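Local atomic coordinates of lysozyme, putative (Bacillus anthracis, PDB entry 2WAG), a protein that probably hydrolyses the beta-1,4 bond between N-acetylmuramic acid and N-acetylglucosamine in bacterial peptidoglycan, as a family GH25 lysozyme. Residues F42-A45 with A50-D53; L100-D105 with E131-H136; V106-N111 with N115-E120; E148-Y153 with D176-T181. All blocks are in the same frame, centred on the assembly; numbering follows the deposited sequence.

Contact 1. Residues F42-A45 with A50-D53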
loop_
_atom_site.group_PDB
_atom_site.type_symbol
_atom_site.label_atom_id
_atom_site.label_comp_id
_atom_site.label_asym_id
_atom_site.label_seq_id
_atom_site.Cartn_x
_atom_site.Cartn_y
_atom_site.Cartn_z
ATOM N N PHE A 42 1.439 -17.079 4.940
ATOM C CA PHE A 42 2.596 -16.654 5.727
ATOM C C PHE A 42 2.119 -15.614 6.736
ATOM O O PHE A 42 1.512 -14.606 6.357
ATOM C CB PHE A 42 3.687 -16.072 4.828
ATOM C CG PHE A 42 4.434 -17.109 4.018
ATOM C CD1 PHE A 42 5.368 -17.943 4.627
ATOM C CD2 PHE A 42 4.197 -17.258 2.666
ATOM C CE1 PHE A 42 6.066 -18.893 3.889
ATOM C CE2 PHE A 42 4.896 -18.220 1.915
ATOM C CZ PHE A 42 5.823 -19.032 2.538
ATOM N N ILE A 43 2.364 -15.877 8.015
ATOM C CA ILE A 43 1.829 -15.081 9.091
ATOM C C ILE A 43 2.948 -14.331 9.782
ATOM O O ILE A 43 3.961 -14.927 10.141
ATOM C CB ILE A 43 1.136 -16.012 10.117
ATOM C CG1 ILE A 43 0.025 -16.843 9.457
ATOM C CG2 ILE A 43 0.624 -15.219 11.338
ATOM C CD1 ILE A 43 -0.423 -17.985 10.328
ATOM N N LYS A 44 2.802 -13.021 9.986
ATOM C CA LYS A 44 3.851 -12.281 10.701
ATOM C C LYS A 44 3.970 -12.780 12.138
ATOM O O LYS A 44 2.963 -12.831 12.856
ATOM C CB LYS A 44 3.557 -10.791 10.740
ATOM C CG LYS A 44 4.712 -10.033 11.386
ATOM C CD LYS A 44 4.469 -8.523 11.402
ATOM C CE LYS A 44 5.607 -7.805 12.124
ATOM N NZ LYS A 44 5.327 -6.341 12.212
ATOM N N ALA A 45 5.196 -13.133 12.547
ATOM C CA ALA A 45 5.469 -13.513 13.927
ATOM C C ALA A 45 6.164 -12.401 14.682
ATOM O O ALA A 45 5.688 -11.977 15.733
ATOM C CB ALA A 45 6.323 -14.782 13.953
ATOM N N ALA A 50 12.832 -7.603 19.434
ATOM C CA ALA A 50 11.970 -7.783 20.593
ATOM C C ALA A 50 10.457 -7.762 20.353
ATOM O O ALA A 50 9.674 -8.071 21.250
ATOM C CB ALA A 50 12.345 -6.751 21.656
ATOM N N PHE A 51 10.023 -7.443 19.134
ATOM C CA PHE A 51 8.603 -7.269 18.896
ATOM C C PHE A 51 7.916 -8.571 18.460
ATOM O O PHE A 51 8.473 -9.340 17.670
ATOM C CB PHE A 51 8.373 -6.164 17.849
ATOM C CG PHE A 51 6.937 -5.908 17.534
ATOM C CD1 PHE A 51 6.204 -4.962 18.251
ATOM C CD2 PHE A 51 6.301 -6.615 16.514
ATOM C CE1 PHE A 51 4.866 -4.712 17.938
ATOM C CE2 PHE A 51 4.968 -6.370 16.203
ATOM C CZ PHE A 51 4.251 -5.437 16.917
ATOM N N VAL A 52 6.707 -8.798 18.970
ATOM C CA VAL A 52 5.876 -9.947 18.607
ATOM C C VAL A 52 4.519 -9.444 18.116
ATOM O O VAL A 52 3.834 -8.685 18.816
ATOM C CB VAL A 52 5.650 -10.916 19.800
ATOM C CG1 VAL A 52 4.845 -12.136 19.366
ATOM C CG2 VAL A 52 6.999 -11.361 20.393
ATOM N N ASP A 53 4.132 -9.850 16.912
ATOM C CA ASP A 53 2.833 -9.467 16.362
ATOM C C ASP A 53 1.719 -9.968 17.290
ATOM O O ASP A 53 1.743 -11.124 17.731
ATOM C CB ASP A 53 2.701 -10.018 14.935
ATOM C CG ASP A 53 1.381 -9.647 14.287
ATOM O OD1 ASP A 53 1.390 -8.717 13.437
ATOM O OD2 ASP A 53 0.345 -10.269 14.626
HETATM O O HOH W 1 -0.067 -12.321 12.739
HETATM O O HOH W 2 2.897 -6.406 13.553
#
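Lys-44 and Asp-53 start toward each other's segment, and their side chains meet at a slant. Lys-44 is fully extended, with CG anti to the backbone N (chi1 -175°). Its aliphatic part therefore runs past the carboxylate instead of ending on it, and Lys-44 CD lies 3.7 Å from Asp-53 OD1. The charged ends do not touch, since Lys-44 NZ and Asp-53 OD1 are 4.8 Å apart. A water joins them, 2.8 Å from Lys-44 NZ and donating to Asp-53 OD1. A second water donates to both Lys-44 O and Asp-53 OD2. Each carboxylate oxygen also takes a backbone N-H, OD1 from Ser-23 and OD2 from Tyr-55, which fixes the rotation of the group. Lys-44 NZ forms a salt bridge with Glu-47 and a hydrogen bond with the O of Ser-3 in the N-terminal tag of the second subunit. The ring of Phe-51 crosses the lysine chain at about a right angle, and CE2 comes within 4.0 Å of Lys-44 NZ. The same ring stacks on His-5 of the second subunit, also from the tag. The backbones are tied by Asp-53 N to Ala-45 O, 2.9 Å long and fairly straight at 161°. The CA of Val-52 makes a weaker CH...O contact with that same oxygen, at 3.5 Å. This is a beta hairpin, in which the short strand 51-52 turns back antiparallel to the end of the barrel strand 40-47.

Contact 2. Residues L100-D105 with E131-H136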
loop_
_atom_site.group_PDB
_atom_site.type_symbol
_atom_site.label_atom_id
_atom_site.label_comp_id
_atom_site.label_asym_id
_atom_site.label_seq_id
_atom_site.Cartn_x
_atom_site.Cartn_y
_atom_site.Cartn_z
ATOM N N LEU A 100 5.730 -24.423 6.138
ATOM C CA LEU A 100 6.546 -23.787 5.109
ATOM C C LEU A 100 7.859 -23.254 5.703
ATOM O O LEU A 100 7.958 -23.035 6.901
ATOM C CB LEU A 100 5.753 -22.649 4.450
ATOM C CG LEU A 100 4.544 -23.143 3.657
ATOM C CD1 LEU A 100 3.658 -21.964 3.280
ATOM C CD2 LEU A 100 5.015 -23.865 2.414
ATOM N N PRO A 101 8.872 -23.034 4.858
ATOM C CA PRO A 101 10.133 -22.477 5.353
ATOM C C PRO A 101 9.934 -21.089 5.955
ATOM O O PRO A 101 8.976 -20.371 5.598
ATOM C CB PRO A 101 11.005 -22.401 4.103
ATOM C CG PRO A 101 10.388 -23.430 3.143
ATOM C CD PRO A 101 8.915 -23.317 3.416
ATOM N N PRO A 102 10.854 -20.686 6.834
ATOM C CA PRO A 102 10.782 -19.336 7.394
ATOM C C PRO A 102 11.047 -18.271 6.345
ATOM O O PRO A 102 11.792 -18.502 5.382
ATOM C CB PRO A 102 11.905 -19.313 8.436
ATOM C CG PRO A 102 12.761 -20.462 8.155
ATOM C CD PRO A 102 12.053 -21.430 7.270
ATOM N N VAL A 103 10.419 -17.122 6.539
ATOM C CA VAL A 103 10.624 -15.969 5.689
ATOM C C VAL A 103 11.232 -14.793 6.463
ATOM O O VAL A 103 10.816 -14.523 7.543
ATOM C CB VAL A 103 9.298 -15.499 5.105
ATOM C CG1 VAL A 103 9.423 -14.193 4.349
ATOM C CG2 VAL A 103 8.631 -16.596 4.280
ATOM N N ILE A 104 12.219 -14.136 5.837
ATOM C CA ILE A 104 12.682 -12.850 6.346
ATOM C C ILE A 104 12.256 -11.783 5.340
ATOM O O ILE A 104 12.584 -11.878 4.154
ATOM C CB ILE A 104 14.202 -12.801 6.562
ATOM C CG1 ILE A 104 14.685 -13.973 7.428
ATOM C CG2 ILE A 104 14.556 -11.474 7.213
ATOM C CD1 ILE A 104 16.195 -14.154 7.402
ATOM N N ASP A 105 11.530 -10.784 5.845
ATOM C CA ASP A 105 10.952 -9.721 5.053
ATOM C C ASP A 105 11.873 -8.494 5.155
ATOM O O ASP A 105 12.058 -7.946 6.253
ATOM C CB ASP A 105 9.542 -9.469 5.612
ATOM C CG ASP A 105 8.785 -8.343 4.933
ATOM O OD1 ASP A 105 9.400 -7.306 4.556
ATOM O OD2 ASP A 105 7.550 -8.496 4.850
ATOM N N GLU A 131 21.621 -18.116 8.305
ATOM C CA GLU A 131 22.346 -19.280 8.795
ATOM C C GLU A 131 21.634 -19.903 9.997
ATOM O O GLU A 131 21.447 -21.123 10.088
ATOM C CB GLU A 131 23.771 -18.878 9.179
ATOM C CG GLU A 131 24.602 -20.094 9.621
ATOM C CD GLU A 131 25.988 -19.727 10.034
ATOM O OE1 GLU A 131 26.749 -19.171 9.213
ATOM O OE2 GLU A 131 26.340 -20.049 11.184
ATOM N N MET A 132 21.217 -19.061 10.932
ATOM C CA MET A 132 20.592 -19.573 12.140
ATOM C C MET A 132 19.215 -20.182 11.888
ATOM O O MET A 132 18.868 -21.222 12.472
ATOM C CB MET A 132 20.506 -18.472 13.206
ATOM C CG MET A 132 21.894 -18.021 13.668
ATOM S SD MET A 132 21.839 -16.696 14.875
ATOM C CE MET A 132 21.016 -17.489 16.242
ATOM N N LEU A 133 18.408 -19.548 11.030
ATOM C CA LEU A 133 17.081 -20.090 10.739
ATOM C C LEU A 133 17.158 -21.363 9.909
ATOM O O LEU A 133 16.401 -22.302 10.141
ATOM C CB LEU A 133 16.204 -19.073 9.998
ATOM C CG LEU A 133 15.570 -17.961 10.846
ATOM C CD1 LEU A 133 14.608 -17.114 10.017
ATOM C CD2 LEU A 133 14.935 -18.415 12.124
ATOM N N GLU A 134 18.059 -21.394 8.934
ATOM C CA GLU A 134 18.172 -22.603 8.119
ATOM C C GLU A 134 18.600 -23.783 8.988
ATOM O O GLU A 134 18.054 -24.885 8.848
ATOM C CB GLU A 134 19.094 -22.390 6.918
ATOM C CG GLU A 134 19.108 -23.610 6.000
ATOM C CD GLU A 134 19.696 -23.369 4.627
ATOM O OE1 GLU A 134 20.359 -22.344 4.398
ATOM O OE2 GLU A 134 19.476 -24.247 3.755
ATOM N N LYS A 135 19.553 -23.557 9.897
ATOM C CA LYS A 135 20.004 -24.633 10.779
ATOM C C LYS A 135 18.879 -25.076 11.711
ATOM O O LYS A 135 18.671 -26.269 11.919
ATOM C CB LYS A 135 21.237 -24.207 11.602
ATOM C CG LYS A 135 21.685 -25.285 12.580
ATOM C CD LYS A 135 22.886 -24.865 13.403
ATOM C CE LYS A 135 23.296 -25.997 14.354
ATOM N NZ LYS A 135 24.354 -25.570 15.320
ATOM N N HIS A 136 18.164 -24.119 12.294
ATOM C CA HIS A 136 17.194 -24.488 13.287
ATOM C C HIS A 136 15.998 -25.237 12.695
ATOM O O HIS A 136 15.527 -26.247 13.256
ATOM C CB HIS A 136 16.704 -23.233 14.023
ATOM C CG HIS A 136 15.747 -23.538 15.125
ATOM N ND1 HIS A 136 16.163 -23.974 16.368
ATOM C CD2 HIS A 136 14.396 -23.478 15.180
ATOM C CE1 HIS A 136 15.104 -24.181 17.131
ATOM N NE2 HIS A 136 14.021 -23.868 16.441
#
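Leu-133 faces Pro-102 and Ile-104 across a purely apolar contact. One methyl does most of the touching. Leu-133 CD1 sits 3.8 Å from Pro-102 CB and 4.1 Å from Ile-104 CG1, so it bridges two residues that point to the same side of the chain. Leu-133 CG lies anti to its carbonyl carbon (chi1 -78°), which carries the branch from the helix toward the strand. The proline ring and the leucine lie side by side but run in opposite senses, and Pro-102 CG reaches Leu-133 CB at 4.1 Å. Ile-104 instead meets the leucine at an angle. Leu-133 is modelled in two conformers, and this packing is that of one of them.

The backbone bonds run within the helix and to the neighbouring strands. The helix keeps its regular bonds, such as Lys-135 N to Glu-131 O. Pro-102 and Ile-104 bond to Ile-142 on one neighbouring strand, while Val-103 bonds to Ala-72 and His-74 on the other.

Further apolar packing closes the layer. Phe-89 of helix 82-92 touches both Pro-102 and Leu-133, and Val-141 touches Leu-133 and Ile-104. Val-103 faces away from helix 119-137. The arrangement is that of a beta-alpha-beta unit in a TIM-barrel fold: strand 103-106 and strand 142-145 run parallel side by side, and helix 119-137 packs on their outer face.

Contact 3. Residues V106-N111 with N115-E120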
loop_
_atom_site.group_PDB
_atom_site.type_symbol
_atom_site.label_atom_id
_atom_site.label_comp_id
_atom_site.label_asym_id
_atom_site.label_seq_id
_atom_site.Cartn_x
_atom_site.Cartn_y
_atom_site.Cartn_z
ATOM N N VAL A 106 12.475 -8.121 4.028
ATOM C CA VAL A 106 13.464 -7.022 3.973
ATOM C C VAL A 106 12.884 -5.901 3.109
ATOM O O VAL A 106 12.722 -6.059 1.880
ATOM C CB VAL A 106 14.795 -7.504 3.384
ATOM C CG1 VAL A 106 15.821 -6.386 3.395
ATOM C CG2 VAL A 106 15.320 -8.746 4.119
ATOM N N GLU A 107 12.564 -4.771 3.740
ATOM C CA GLU A 107 11.968 -3.655 2.988
ATOM C C GLU A 107 12.105 -2.386 3.804
ATOM O O GLU A 107 12.394 -2.428 5.003
ATOM C CB GLU A 107 10.491 -3.910 2.648
ATOM C CG GLU A 107 9.573 -3.995 3.837
ATOM C CD GLU A 107 8.186 -4.404 3.406
ATOM O OE1 GLU A 107 7.458 -3.551 2.832
ATOM O OE2 GLU A 107 7.808 -5.580 3.608
ATOM N N PHE A 108 11.887 -1.251 3.153
ATOM C CA PHE A 108 11.938 0.001 3.891
ATOM C C PHE A 108 10.728 0.222 4.794
ATOM O O PHE A 108 9.623 -0.248 4.507
ATOM C CB PHE A 108 12.139 1.179 2.954
ATOM C CG PHE A 108 13.479 1.173 2.304
ATOM C CD1 PHE A 108 14.607 1.405 3.072
ATOM C CD2 PHE A 108 13.630 0.905 0.961
ATOM C CE1 PHE A 108 15.863 1.381 2.514
ATOM C CE2 PHE A 108 14.909 0.873 0.387
ATOM C CZ PHE A 108 16.025 1.126 1.180
ATOM N N TYR A 109 10.967 0.942 5.885
ATOM C CA TYR A 109 9.940 1.281 6.855
ATOM C C TYR A 109 10.374 2.545 7.585
ATOM O O TYR A 109 11.499 3.013 7.409
ATOM C CB TYR A 109 9.747 0.137 7.851
ATOM C CG TYR A 109 10.999 -0.218 8.623
ATOM C CD1 TYR A 109 11.266 0.362 9.856
ATOM C CD2 TYR A 109 11.915 -1.130 8.117
ATOM C CE1 TYR A 109 12.409 0.042 10.565
ATOM C CE2 TYR A 109 13.061 -1.457 8.819
ATOM C CZ TYR A 109 13.303 -0.868 10.041
ATOM O OH TYR A 109 14.443 -1.191 10.740
ATOM N N ALA A 110 9.486 3.096 8.404
ATOM C CA ALA A 110 9.799 4.311 9.148
ATOM C C ALA A 110 10.487 5.341 8.254
ATOM O O ALA A 110 9.963 5.711 7.203
ATOM C CB ALA A 110 10.666 3.986 10.352
ATOM N N ASN A 111 11.660 5.802 8.677
ATOM C CA ASN A 111 12.401 6.816 7.930
ATOM C C ASN A 111 13.627 6.258 7.211
ATOM O O ASN A 111 14.461 7.013 6.710
ATOM C CB ASN A 111 12.817 7.961 8.856
ATOM C CG ASN A 111 11.629 8.714 9.422
ATOM O OD1 ASN A 111 11.607 9.064 10.602
ATOM N ND2 ASN A 111 10.633 8.972 8.580
ATOM N N ASN A 115 17.852 7.565 4.492
ATOM C CA ASN A 115 19.287 7.316 4.618
ATOM C C ASN A 115 19.535 5.820 4.580
ATOM O O ASN A 115 19.736 5.191 5.623
ATOM C CB ASN A 115 19.805 7.899 5.927
ATOM C CG ASN A 115 19.674 9.403 5.980
ATOM O OD1 ASN A 115 20.457 10.127 5.359
ATOM N ND2 ASN A 115 18.686 9.885 6.726
ATOM N N PRO A 116 19.492 5.243 3.375
ATOM C CA PRO A 116 19.481 3.777 3.304
ATOM C C PRO A 116 20.718 3.143 3.928
ATOM O O PRO A 116 21.854 3.612 3.724
ATOM C CB PRO A 116 19.445 3.495 1.804
ATOM C CG PRO A 116 18.792 4.740 1.204
ATOM C CD PRO A 116 19.281 5.873 2.058
ATOM N N PRO A 117 20.511 2.069 4.677
ATOM C CA PRO A 117 21.631 1.309 5.213
ATOM C C PRO A 117 22.577 0.847 4.118
ATOM O O PRO A 117 22.180 0.662 2.958
ATOM C CB PRO A 117 20.938 0.108 5.852
ATOM C CG PRO A 117 19.626 0.659 6.300
ATOM C CD PRO A 117 19.213 1.584 5.190
ATOM N N LYS A 118 23.842 0.660 4.489
ATOM C CA LYS A 118 24.820 0.195 3.533
ATOM C C LYS A 118 24.645 -1.288 3.266
ATOM O O LYS A 118 24.351 -2.034 4.167
ATOM C CB LYS A 118 26.215 0.397 4.092
ATOM C CG LYS A 118 26.513 1.841 4.353
ATOM C CD LYS A 118 26.531 2.591 3.045
ATOM N N ARG A 119 24.822 -1.694 2.026
ATOM C CA ARG A 119 24.664 -3.098 1.672
ATOM C C ARG A 119 25.509 -4.021 2.546
ATOM O O ARG A 119 25.032 -5.057 2.972
ATOM C CB ARG A 119 25.000 -3.303 0.200
ATOM C CG ARG A 119 24.805 -4.729 -0.287
ATOM C CD ARG A 119 25.077 -4.794 -1.786
ATOM N NE ARG A 119 25.148 -6.158 -2.292
ATOM C CZ ARG A 119 24.229 -6.752 -3.060
ATOM N NH1 ARG A 119 23.119 -6.123 -3.456
ATOM N NH2 ARG A 119 24.457 -7.984 -3.457
ATOM N N GLU A 120 26.756 -3.641 2.827
ATOM C CA GLU A 120 27.638 -4.468 3.667
ATOM C C GLU A 120 27.017 -4.777 5.008
ATOM O O GLU A 120 27.140 -5.885 5.532
ATOM C CB GLU A 120 28.972 -3.721 3.934
ATOM C CG GLU A 120 29.902 -4.365 5.013
ATOM C CD GLU A 120 30.997 -3.425 5.579
ATOM O OE1 GLU A 120 31.892 -3.904 6.329
ATOM O OE2 GLU A 120 30.962 -2.207 5.302
HETATM O O HOH W 3 16.793 7.837 8.104
#
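Phe-108 turns the far end of its ring toward two consecutive prolines. Its CZ lies 4.2 Å from Pro-116 CB. Its CE1 lies 4.3 Å from Pro-117 CD, which approaches the ring edge near the ring plane. The CG of Phe-108 is anti to its carbonyl carbon (chi1 -67°), and this brings the ring end closer to the prolines than its CB direction alone would suggest.

A more polar link closes the mouth of the loop. A water donates to Asn-111 O at 2.8 Å and accepts from Asn-115 ND2 at 3.1 Å. Asn-115 has two modelled conformers, so this bridge is tied to one of them.

In the next shell, Tyr-153 of helix 147-154 packs on both Phe-108 and Pro-116. Its hydroxyl also hydrogen-bonds to Pro-117 O. Lys-118 is the N-cap of helix 119-137, so the prolines lead directly into that helix. Leu-169 of the second subunit also packs on Phe-108.

The direct side-chain contacts are few and apolar, so the two segments meet by van der Waals packing. Their polar link passes through water, and Tyr-153 adds both packing and a direct hydrogen bond.

Contact 4. Residues E148-Y153 with D176-T181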
loop_
_atom_site.group_PDB
_atom_site.type_symbol
_atom_site.label_atom_id
_atom_site.label_comp_id
_atom_site.label_asym_id
_atom_site.label_seq_id
_atom_site.Cartn_x
_atom_site.Cartn_y
_atom_site.Cartn_z
ATOM N N GLU A 148 12.711 -2.125 -4.615
ATOM C CA GLU A 148 13.805 -1.239 -4.212
ATOM C C GLU A 148 14.764 -1.929 -3.242
ATOM O O GLU A 148 15.991 -1.788 -3.366
ATOM C CB GLU A 148 13.245 0.070 -3.632
ATOM C CG GLU A 148 12.572 0.925 -4.710
ATOM C CD GLU A 148 12.084 2.246 -4.216
ATOM O OE1 GLU A 148 11.713 2.343 -3.025
ATOM O OE2 GLU A 148 12.059 3.198 -5.035
ATOM N N ALA A 149 14.220 -2.668 -2.278
ATOM C CA ALA A 149 15.081 -3.379 -1.347
ATOM C C ALA A 149 15.830 -4.514 -2.050
ATOM O O ALA A 149 17.007 -4.765 -1.757
ATOM C CB ALA A 149 14.275 -3.879 -0.142
ATOM N N TYR A 150 15.161 -5.202 -2.972
ATOM C CA TYR A 150 15.826 -6.243 -3.718
ATOM C C TYR A 150 17.009 -5.637 -4.473
ATOM O O TYR A 150 18.139 -6.145 -4.405
ATOM C CB TYR A 150 14.852 -6.908 -4.699
ATOM C CG TYR A 150 15.485 -8.071 -5.425
ATOM C CD1 TYR A 150 15.455 -9.345 -4.864
ATOM C CD2 TYR A 150 16.136 -7.909 -6.651
ATOM C CE1 TYR A 150 16.051 -10.421 -5.499
ATOM C CE2 TYR A 150 16.725 -8.986 -7.305
ATOM C CZ TYR A 150 16.693 -10.244 -6.712
ATOM O OH TYR A 150 17.270 -11.315 -7.357
ATOM N N ASP A 151 16.775 -4.551 -5.197
ATOM C CA ASP A 151 17.841 -4.006 -6.040
ATOM C C ASP A 151 19.036 -3.520 -5.225
ATOM O O ASP A 151 20.173 -3.619 -5.678
ATOM C CB ASP A 151 17.293 -2.894 -6.934
ATOM C CG ASP A 151 16.392 -3.428 -8.036
ATOM O OD1 ASP A 151 16.348 -4.660 -8.261
ATOM O OD2 ASP A 151 15.744 -2.586 -8.689
ATOM N N LEU A 152 18.776 -3.037 -4.015
ATOM C CA LEU A 152 19.823 -2.456 -3.180
ATOM C C LEU A 152 20.513 -3.431 -2.219
ATOM O O LEU A 152 21.610 -3.146 -1.736
ATOM C CB LEU A 152 19.271 -1.262 -2.394
ATOM C CG LEU A 152 19.126 0.049 -3.168
ATOM C CD1 LEU A 152 18.225 1.019 -2.418
ATOM C CD2 LEU A 152 20.488 0.672 -3.433
ATOM N N TYR A 153 19.901 -4.571 -1.913
ATOM C CA TYR A 153 20.453 -5.473 -0.961
ATOM C C TYR A 153 20.506 -6.943 -1.376
ATOM O O TYR A 153 21.283 -7.646 -0.871
ATOM C CB TYR A 153 19.701 -5.352 0.338
ATOM C CG TYR A 153 19.683 -3.960 0.910
ATOM C CD1 TYR A 153 20.853 -3.279 1.130
ATOM C CD2 TYR A 153 18.522 -3.327 1.208
ATOM C CE1 TYR A 153 20.832 -2.001 1.655
ATOM C CE2 TYR A 153 18.497 -2.077 1.711
ATOM C CZ TYR A 153 19.653 -1.423 1.947
ATOM O OH TYR A 153 19.602 -0.145 2.454
ATOM N N ASP A 176 18.324 -8.928 -11.705
ATOM C CA ASP A 176 19.471 -9.788 -12.040
ATOM C C ASP A 176 19.052 -11.053 -12.794
ATOM O O ASP A 176 19.859 -11.977 -12.969
ATOM C CB ASP A 176 20.283 -10.150 -10.789
ATOM C CG ASP A 176 19.459 -10.793 -9.700
ATOM O OD1 ASP A 176 18.211 -10.903 -9.836
ATOM O OD2 ASP A 176 20.076 -11.200 -8.689
ATOM N N GLU A 177 17.798 -11.064 -13.250
ATOM C CA GLU A 177 17.229 -12.171 -14.042
ATOM C C GLU A 177 17.072 -13.489 -13.278
ATOM O O GLU A 177 16.844 -14.534 -13.851
ATOM C CB GLU A 177 17.986 -12.364 -15.374
ATOM C CG GLU A 177 17.901 -11.117 -16.261
ATOM C CD GLU A 177 18.483 -11.319 -17.651
ATOM O OE1 GLU A 177 19.060 -12.397 -17.925
ATOM O OE2 GLU A 177 18.359 -10.383 -18.469
ATOM N N ARG A 178 17.201 -13.434 -11.955
ATOM C CA ARG A 178 16.913 -14.602 -11.132
ATOM C C ARG A 178 15.456 -15.006 -11.246
ATOM O O ARG A 178 14.578 -14.180 -11.503
ATOM C CB ARG A 178 17.200 -14.333 -9.655
ATOM C CG ARG A 178 18.621 -14.590 -9.227
ATOM C CD ARG A 178 18.735 -14.471 -7.714
ATOM N NE ARG A 178 18.240 -15.665 -7.026
ATOM C CZ ARG A 178 18.438 -15.938 -5.733
ATOM N NH1 ARG A 178 19.099 -15.083 -4.965
ATOM N NH2 ARG A 178 17.963 -17.070 -5.208
ATOM N N LYS A 179 15.200 -16.280 -11.011
ATOM C CA LYS A 179 13.831 -16.780 -10.934
ATOM C C LYS A 179 13.265 -16.587 -9.527
ATOM O O LYS A 179 13.954 -16.818 -8.532
ATOM C CB LYS A 179 13.774 -18.267 -11.315
ATOM C CG LYS A 179 14.166 -18.502 -12.768
ATOM C CD LYS A 179 13.867 -19.920 -13.222
ATOM C CE LYS A 179 14.607 -20.243 -14.511
ATOM N NZ LYS A 179 16.086 -20.156 -14.306
ATOM N N TRP A 180 12.017 -16.137 -9.449
ATOM C CA TRP A 180 11.329 -15.982 -8.168
ATOM C C TRP A 180 10.595 -17.261 -7.787
ATOM O O TRP A 180 10.249 -18.097 -8.653
ATOM C CB TRP A 180 10.378 -14.772 -8.166
ATOM C CG TRP A 180 9.366 -14.779 -9.280
ATOM C CD1 TRP A 180 9.507 -14.215 -10.505
ATOM C CD2 TRP A 180 8.080 -15.428 -9.279
ATOM N NE1 TRP A 180 8.378 -14.448 -11.267
ATOM C CE2 TRP A 180 7.492 -15.194 -10.540
ATOM C CE3 TRP A 180 7.366 -16.172 -8.333
ATOM C CZ2 TRP A 180 6.222 -15.681 -10.877
ATOM C CZ3 TRP A 180 6.101 -16.654 -8.667
ATOM C CH2 TRP A 180 5.544 -16.407 -9.929
ATOM N N THR A 181 10.335 -17.412 -6.489
ATOM C CA THR A 181 9.616 -18.571 -5.963
ATOM C C THR A 181 8.176 -18.211 -5.536
ATOM O O THR A 181 7.260 -18.999 -5.738
ATOM C CB THR A 181 10.390 -19.202 -4.783
ATOM O OG1 THR A 181 11.711 -19.550 -5.217
ATOM C CG2 THR A 181 9.662 -20.430 -4.230
#
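Tyr-150 reaches out from its helix and places its ring edge and hydroxyl against the carboxylate of Asp-176. The phenol donates a 2.7 Å hydrogen bond from Tyr-150 OH to Asp-176 OD1. It meets this oxygen on the syn side, 18° out of the carboxylate plane. Ring and carboxylate are turned 74° apart, although OD1 itself lies near the ring plane, 3.5 Å from Tyr-150 CE2. Tyr-150 CG is anti to the backbone N, and this carries the ring toward the loop. Asp-176 CG stands between its own N and carbonyl carbon (chi1 55°), which folds the carboxylate back over the turn. There OD1 also receives a weak, 3.5 Å bond from Arg-178 N. OD2 is held by the backbone N of Asp-156, so both carboxylate oxygens are engaged.

Arg-178 has two conformers. In the one described, its aliphatic part lies alongside the hydroxyl, with Arg-178 CD 3.5 Å from Tyr-150 OH. The chain then bends, and its guanidinium goes on to the backbone oxygens of Tyr-158 (from NH1) and Cys-161 (from NH2). A magnesium site includes Ile-154 and Ala-157. This arginine side chain comes to about 3 Å from the ion, but with two conformers that nearness is doubtful.

Tyr-150 and Arg-178 both also pack on Ile-163. The contact thus joins helix 147-154, which follows strand 142-145, to the loop between strands 162-166 and 182-186, with Ile-163 of strand 162-166 touching both side chains.

Overall arrangement
Contacts 1 and 2 reach the same barrel sheet; contacts 3 and 4 lie around it in helices and loops. Contact 1 comes first, and its strand 40-47 meets contact 2 where Phe-42 packs on Leu-100 and Val-103, with centres 14 Å apart. Contact 3 is nested inside the loop closed by contact 2, and both use helix 119-137, with centres 21 Å apart. Contact 4 comes last and touches contact 3 through Tyr-153 and Ala-149, with centres 15 Å apart. Contacts 1 and 4 lie on opposite sides of the chain centre, their centres about 24 Å apart. Contacts 1 and 3 both touch the second subunit. Together they join sheet, helices and loops of the catalytic domain.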